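Local coordinates for putative serine phosphatase (Pseudomonas aeruginosa, PDB 6K4E), which probably acts as a magnesium-dependent PP2C-type protein phosphatase in the SiaABC threonine phosphorylation pathway that controls biofilm formation, at residues 102-114 and 168-181. Numbering follows the deposited sequence.
Sequences QADGYLIGVVDCA and ATNMDAGLVWVDRR. With MG (magnesium ion), chain G; MG (magnesium ion), chain F.
Val178 lies over one face of the Tyr106 ring, its CB 3.9 Å from the ring centroid and 13° off the normal, a CH-pi contact. Tyr106 CG sits between its own N and carbonyl carbon (chi1 54°), which lays the ring alongside Val178, while Arg180 CD meets the ring edge. On the other face of the sheet Trp177 reaches across the strand pair: its CE3 stands 3.4 Å from Tyr106 O, and Gln102 CB and the Asp104 carboxylate, itself salt-bridged to Arg141, meet the indole edge. Further along, Leu175 CD2 touches Leu107 CD1 at 3.9 Å and Gly109 CA. Met171 SD packs on Val111 CG1 and its CE on Cys113 SG, against helix 117-138. Paired backbone bonds from Tyr106-Val178 to Asp112-Asp172, and axes at 176°, establish antiparallel strands. At the far end Asp112, CG anti to N, bridges two magnesium ions, OD1 at 2.2 Å from one and OD2 at 2.1 Å from the other; Cys113 O binds the first. A water donates to both Asp112 OD2 and Asp172 OD2. A central strand carrying a bridging aspartate near its C-terminal end characterises the PP2C dinuclear metal centre, here with Gly115 on the first ion, Asp238 and Asp291 on the second, and waters on both.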
loop_
_atom_site.group_PDB
_atom_site.type_symbol
_atom_site.label_atom_id
_atom_site.label_comp_id
_atom_site.label_asym_id
_atom_site.label_seq_id
_atom_site.Cartn_x
_atom_site.Cartn_y
_atom_site.Cartn_z
ATOM N N GLN B 102 0.449 16.581 18.315
ATOM C CA GLN B 102 0.113 17.986 18.129
ATOM C C GLN B 102 0.619 18.736 19.357
ATOM O O GLN B 102 1.063 18.104 20.311
ATOM C CB GLN B 102 -1.400 18.177 17.948
ATOM C CG GLN B 102 -1.964 17.559 16.672
ATOM C CD GLN B 102 -1.522 18.207 15.366
ATOM O OE1 GLN B 102 -1.656 17.603 14.314
ATOM N NE2 GLN B 102 -0.997 19.449 15.370
ATOM N N ALA B 103 0.567 20.060 19.353
ATOM C CA ALA B 103 1.027 20.830 20.512
ATOM C C ALA B 103 0.081 20.666 21.724
ATOM O O ALA B 103 0.542 20.579 22.868
ATOM C CB ALA B 103 1.136 22.300 20.134
ATOM N N ASP B 104 -1.235 20.579 21.442
ATOM C CA ASP B 104 -2.328 20.510 22.403
ATOM C C ASP B 104 -2.796 19.091 22.776
ATOM O O ASP B 104 -3.632 18.955 23.660
ATOM C CB ASP B 104 -3.511 21.349 21.889
ATOM C CG ASP B 104 -4.126 20.870 20.594
ATOM O OD1 ASP B 104 -3.360 20.454 19.684
ATOM O OD2 ASP B 104 -5.365 20.974 20.454
ATOM N N GLY B 105 -2.241 18.069 22.122
ATOM C CA GLY B 105 -2.575 16.678 22.362
ATOM C C GLY B 105 -2.084 15.762 21.265
ATOM O O GLY B 105 -1.166 16.117 20.532
ATOM N N TYR B 106 -2.681 14.567 21.127
ATOM C CA TYR B 106 -2.225 13.652 20.082
ATOM C C TYR B 106 -3.299 12.754 19.572
ATOM O O TYR B 106 -4.274 12.436 20.292
ATOM C CB TYR B 106 -1.004 12.819 20.545
ATOM C CG TYR B 106 -1.211 12.067 21.840
ATOM C CD1 TYR B 106 -1.671 10.757 21.843
ATOM C CD2 TYR B 106 -0.894 12.652 23.066
ATOM C CE1 TYR B 106 -1.848 10.055 23.042
ATOM C CE2 TYR B 106 -1.097 11.975 24.264
ATOM C CZ TYR B 106 -1.546 10.668 24.246
ATOM O OH TYR B 106 -1.737 10.004 25.442
ATOM N N LEU B 107 -3.071 12.275 18.342
ATOM C CA LEU B 107 -3.939 11.312 17.694
ATOM C C LEU B 107 -3.241 9.987 17.778
ATOM O O LEU B 107 -2.077 9.899 17.457
ATOM C CB LEU B 107 -4.205 11.687 16.233
ATOM C CG LEU B 107 -5.057 10.692 15.429
ATOM C CD1 LEU B 107 -6.562 10.754 15.833
ATOM C CD2 LEU B 107 -4.905 10.949 13.988
ATOM N N ILE B 108 -3.956 8.951 18.216
ATOM C CA ILE B 108 -3.399 7.605 18.357
ATOM C C ILE B 108 -4.457 6.570 17.934
ATOM O O ILE B 108 -5.635 6.728 18.241
ATOM C CB ILE B 108 -2.844 7.446 19.774
ATOM C CG1 ILE B 108 -1.946 6.207 19.907
ATOM C CG2 ILE B 108 -3.954 7.493 20.846
ATOM C CD1 ILE B 108 -0.992 6.170 21.265
ATOM N N GLY B 109 -4.047 5.535 17.231
ATOM C CA GLY B 109 -5.004 4.529 16.786
ATOM C C GLY B 109 -4.431 3.205 16.333
ATOM O O GLY B 109 -3.220 3.064 16.205
ATOM N N VAL B 110 -5.302 2.212 16.137
ATOM C CA VAL B 110 -4.957 0.860 15.673
ATOM C C VAL B 110 -5.890 0.528 14.531
ATOM O O VAL B 110 -7.023 1.020 14.490
ATOM C CB VAL B 110 -5.016 -0.250 16.763
ATOM C CG1 VAL B 110 -3.945 -0.060 17.833
ATOM C CG2 VAL B 110 -6.424 -0.395 17.368
ATOM N N VAL B 111 -5.425 -0.301 13.598
ATOM C CA VAL B 111 -6.216 -0.664 12.416
ATOM C C VAL B 111 -5.996 -2.143 12.161
ATOM O O VAL B 111 -4.869 -2.605 12.253
ATOM C CB VAL B 111 -5.850 0.183 11.136
ATOM C CG1 VAL B 111 -6.737 -0.193 9.964
ATOM C CG2 VAL B 111 -5.933 1.690 11.382
ATOM N N ASP B 112 -7.064 -2.874 11.824
ATOM C CA ASP B 112 -6.977 -4.290 11.457
ATOM C C ASP B 112 -7.634 -4.346 10.099
ATOM O O ASP B 112 -8.857 -4.179 10.013
ATOM C CB ASP B 112 -7.730 -5.186 12.482
ATOM C CG ASP B 112 -7.704 -6.688 12.185
ATOM O OD1 ASP B 112 -7.210 -7.071 11.101
ATOM O OD2 ASP B 112 -8.117 -7.491 13.077
ATOM N N CYS B 113 -6.807 -4.461 9.023
ATOM C CA CYS B 113 -7.255 -4.553 7.633
ATOM C C CYS B 113 -7.693 -5.970 7.341
ATOM O O CYS B 113 -7.140 -6.890 7.924
ATOM C CB CYS B 113 -6.135 -4.141 6.680
ATOM S SG CYS B 113 -5.568 -2.443 6.883
ATOM N N ALA B 114 -8.585 -6.156 6.359
ATOM C CA ALA B 114 -9.053 -7.478 5.935
ATOM C C ALA B 114 -7.873 -8.392 5.637
ATOM O O ALA B 114 -6.930 -7.984 4.962
ATOM C CB ALA B 114 -9.937 -7.352 4.719
ATOM N N ALA B 168 -12.431 -8.922 -0.069
ATOM C CA ALA B 168 -12.638 -8.475 1.310
ATOM C C ALA B 168 -11.677 -7.300 1.515
ATOM O O ALA B 168 -10.452 -7.487 1.509
ATOM C CB ALA B 168 -12.341 -9.603 2.292
ATOM N N THR B 169 -12.246 -6.075 1.565
ATOM C CA THR B 169 -11.506 -4.810 1.652
ATOM C C THR B 169 -11.884 -3.956 2.861
ATOM O O THR B 169 -11.432 -2.806 2.975
ATOM C CB THR B 169 -11.682 -3.994 0.355
ATOM O OG1 THR B 169 -13.060 -3.641 0.199
ATOM C CG2 THR B 169 -11.157 -4.711 -0.877
ATOM N N ASN B 170 -12.741 -4.493 3.732
ATOM C CA ASN B 170 -13.170 -3.816 4.941
ATOM C C ASN B 170 -12.049 -3.826 6.017
ATOM O O ASN B 170 -11.086 -4.599 5.928
ATOM C CB ASN B 170 -14.480 -4.403 5.452
ATOM C CG ASN B 170 -14.432 -5.850 5.891
ATOM O OD1 ASN B 170 -13.598 -6.648 5.451
ATOM N ND2 ASN B 170 -15.360 -6.233 6.750
ATOM N N MET B 171 -12.134 -2.902 6.970
ATOM C CA MET B 171 -11.148 -2.775 8.031
ATOM C C MET B 171 -11.736 -2.266 9.314
ATOM O O MET B 171 -12.698 -1.498 9.308
ATOM C CB MET B 171 -9.943 -1.926 7.597
ATOM C CG MET B 171 -10.253 -0.467 7.337
ATOM S SD MET B 171 -8.846 0.513 6.764
ATOM C CE MET B 171 -8.478 -0.357 5.301
ATOM N N ASP B 172 -11.169 -2.736 10.420
ATOM C CA ASP B 172 -11.531 -2.302 11.752
ATOM C C ASP B 172 -10.531 -1.231 12.117
ATOM O O ASP B 172 -9.400 -1.298 11.660
ATOM C CB ASP B 172 -11.410 -3.465 12.739
ATOM C CG ASP B 172 -12.261 -4.673 12.406
ATOM O OD1 ASP B 172 -13.241 -4.512 11.635
ATOM O OD2 ASP B 172 -11.996 -5.771 12.990
ATOM N N ALA B 173 -10.945 -0.240 12.904
ATOM C CA ALA B 173 -10.091 0.837 13.398
ATOM C C ALA B 173 -10.648 1.477 14.642
ATOM O O ALA B 173 -11.857 1.562 14.812
ATOM C CB ALA B 173 -9.828 1.894 12.329
ATOM N N GLY B 174 -9.749 1.854 15.531
ATOM C CA GLY B 174 -10.069 2.559 16.759
ATOM C C GLY B 174 -9.146 3.753 16.764
ATOM O O GLY B 174 -7.932 3.571 16.714
ATOM N N LEU B 175 -9.705 4.959 16.721
ATOM C CA LEU B 175 -8.946 6.207 16.687
ATOM C C LEU B 175 -9.299 7.069 17.856
ATOM O O LEU B 175 -10.473 7.274 18.126
ATOM C CB LEU B 175 -9.271 7.000 15.420
ATOM C CG LEU B 175 -8.430 6.765 14.204
ATOM C CD1 LEU B 175 -8.943 7.598 13.107
ATOM C CD2 LEU B 175 -6.973 7.153 14.451
ATOM N N VAL B 176 -8.292 7.645 18.500
ATOM C CA VAL B 176 -8.487 8.489 19.671
ATOM C C VAL B 176 -7.766 9.834 19.539
ATOM O O VAL B 176 -6.562 9.861 19.283
ATOM C CB VAL B 176 -8.015 7.724 20.942
ATOM C CG1 VAL B 176 -8.061 8.605 22.180
ATOM C CG2 VAL B 176 -8.810 6.434 21.174
ATOM N N TRP B 177 -8.477 10.937 19.794
ATOM C CA TRP B 177 -7.837 12.239 19.899
ATOM C C TRP B 177 -7.749 12.540 21.416
ATOM O O TRP B 177 -8.780 12.682 22.073
ATOM C CB TRP B 177 -8.591 13.362 19.134
ATOM C CG TRP B 177 -8.185 14.734 19.588
ATOM C CD1 TRP B 177 -8.922 15.583 20.354
ATOM C CD2 TRP B 177 -6.909 15.369 19.400
ATOM N NE1 TRP B 177 -8.210 16.733 20.603
ATOM C CE2 TRP B 177 -6.959 16.614 20.064
ATOM C CE3 TRP B 177 -5.747 15.039 18.679
ATOM C CZ2 TRP B 177 -5.871 17.496 20.089
ATOM C CZ3 TRP B 177 -4.684 15.926 18.680
ATOM C CH2 TRP B 177 -4.748 17.134 19.386
ATOM N N VAL B 178 -6.524 12.558 21.966
ATOM C CA VAL B 178 -6.254 12.862 23.376
ATOM C C VAL B 178 -5.996 14.347 23.455
ATOM O O VAL B 178 -4.944 14.801 23.022
ATOM C CB VAL B 178 -5.054 12.056 23.942
ATOM C CG1 VAL B 178 -4.735 12.441 25.394
ATOM C CG2 VAL B 178 -5.300 10.563 23.815
ATOM N N ASP B 179 -6.969 15.111 23.920
ATOM C CA ASP B 179 -6.811 16.557 24.021
ATOM C C ASP B 179 -6.299 16.887 25.428
ATOM O O ASP B 179 -7.083 17.066 26.341
ATOM C CB ASP B 179 -8.146 17.250 23.692
ATOM C CG ASP B 179 -8.070 18.731 23.466
ATOM O OD1 ASP B 179 -7.217 19.394 24.113
ATOM O OD2 ASP B 179 -8.925 19.253 22.732
ATOM N N ARG B 180 -4.980 16.944 25.601
ATOM C CA ARG B 180 -4.352 17.212 26.900
ATOM C C ARG B 180 -4.711 18.591 27.471
ATOM O O ARG B 180 -5.054 18.687 28.652
ATOM C CB ARG B 180 -2.830 16.997 26.819
ATOM C CG ARG B 180 -2.432 15.527 26.545
ATOM C CD ARG B 180 -1.141 15.385 25.757
ATOM N NE ARG B 180 0.030 15.754 26.555
ATOM C CZ ARG B 180 0.718 16.884 26.411
ATOM N NH1 ARG B 180 0.376 17.765 25.475
ATOM N NH2 ARG B 180 1.760 17.137 27.194
ATOM N N ARG B 181 -4.717 19.626 26.614
ATOM C CA ARG B 181 -5.035 21.028 26.922
ATOM C C ARG B 181 -6.469 21.208 27.506
ATOM O O ARG B 181 -6.658 21.939 28.474
ATOM C CB ARG B 181 -4.879 21.857 25.632
ATOM C CG ARG B 181 -4.919 23.362 25.833
ATOM C CD ARG B 181 -4.965 24.149 24.532
ATOM N NE ARG B 181 -6.226 23.956 23.802
ATOM C CZ ARG B 181 -7.292 24.753 23.883
ATOM N NH1 ARG B 181 -7.274 25.828 24.664
ATOM N NH2 ARG B 181 -8.384 24.480 23.180
HETATM MG MG MG G . -6.748 -8.629 9.556
HETATM MG MG MG F . -7.581 -9.551 13.278
HETATM O O HOH W 1 -9.496 -6.040 15.118
HETATM O O HOH W 2 -5.759 -8.627 14.284
HETATM O O HOH W 3 -6.812 -10.012 11.370
HETATM O O HOH W 4 -9.338 -10.079 12.330
HETATM O O HOH W 5 -4.822 -8.403 10.543
HETATM O O HOH W 6 -8.792 -8.726 9.724
#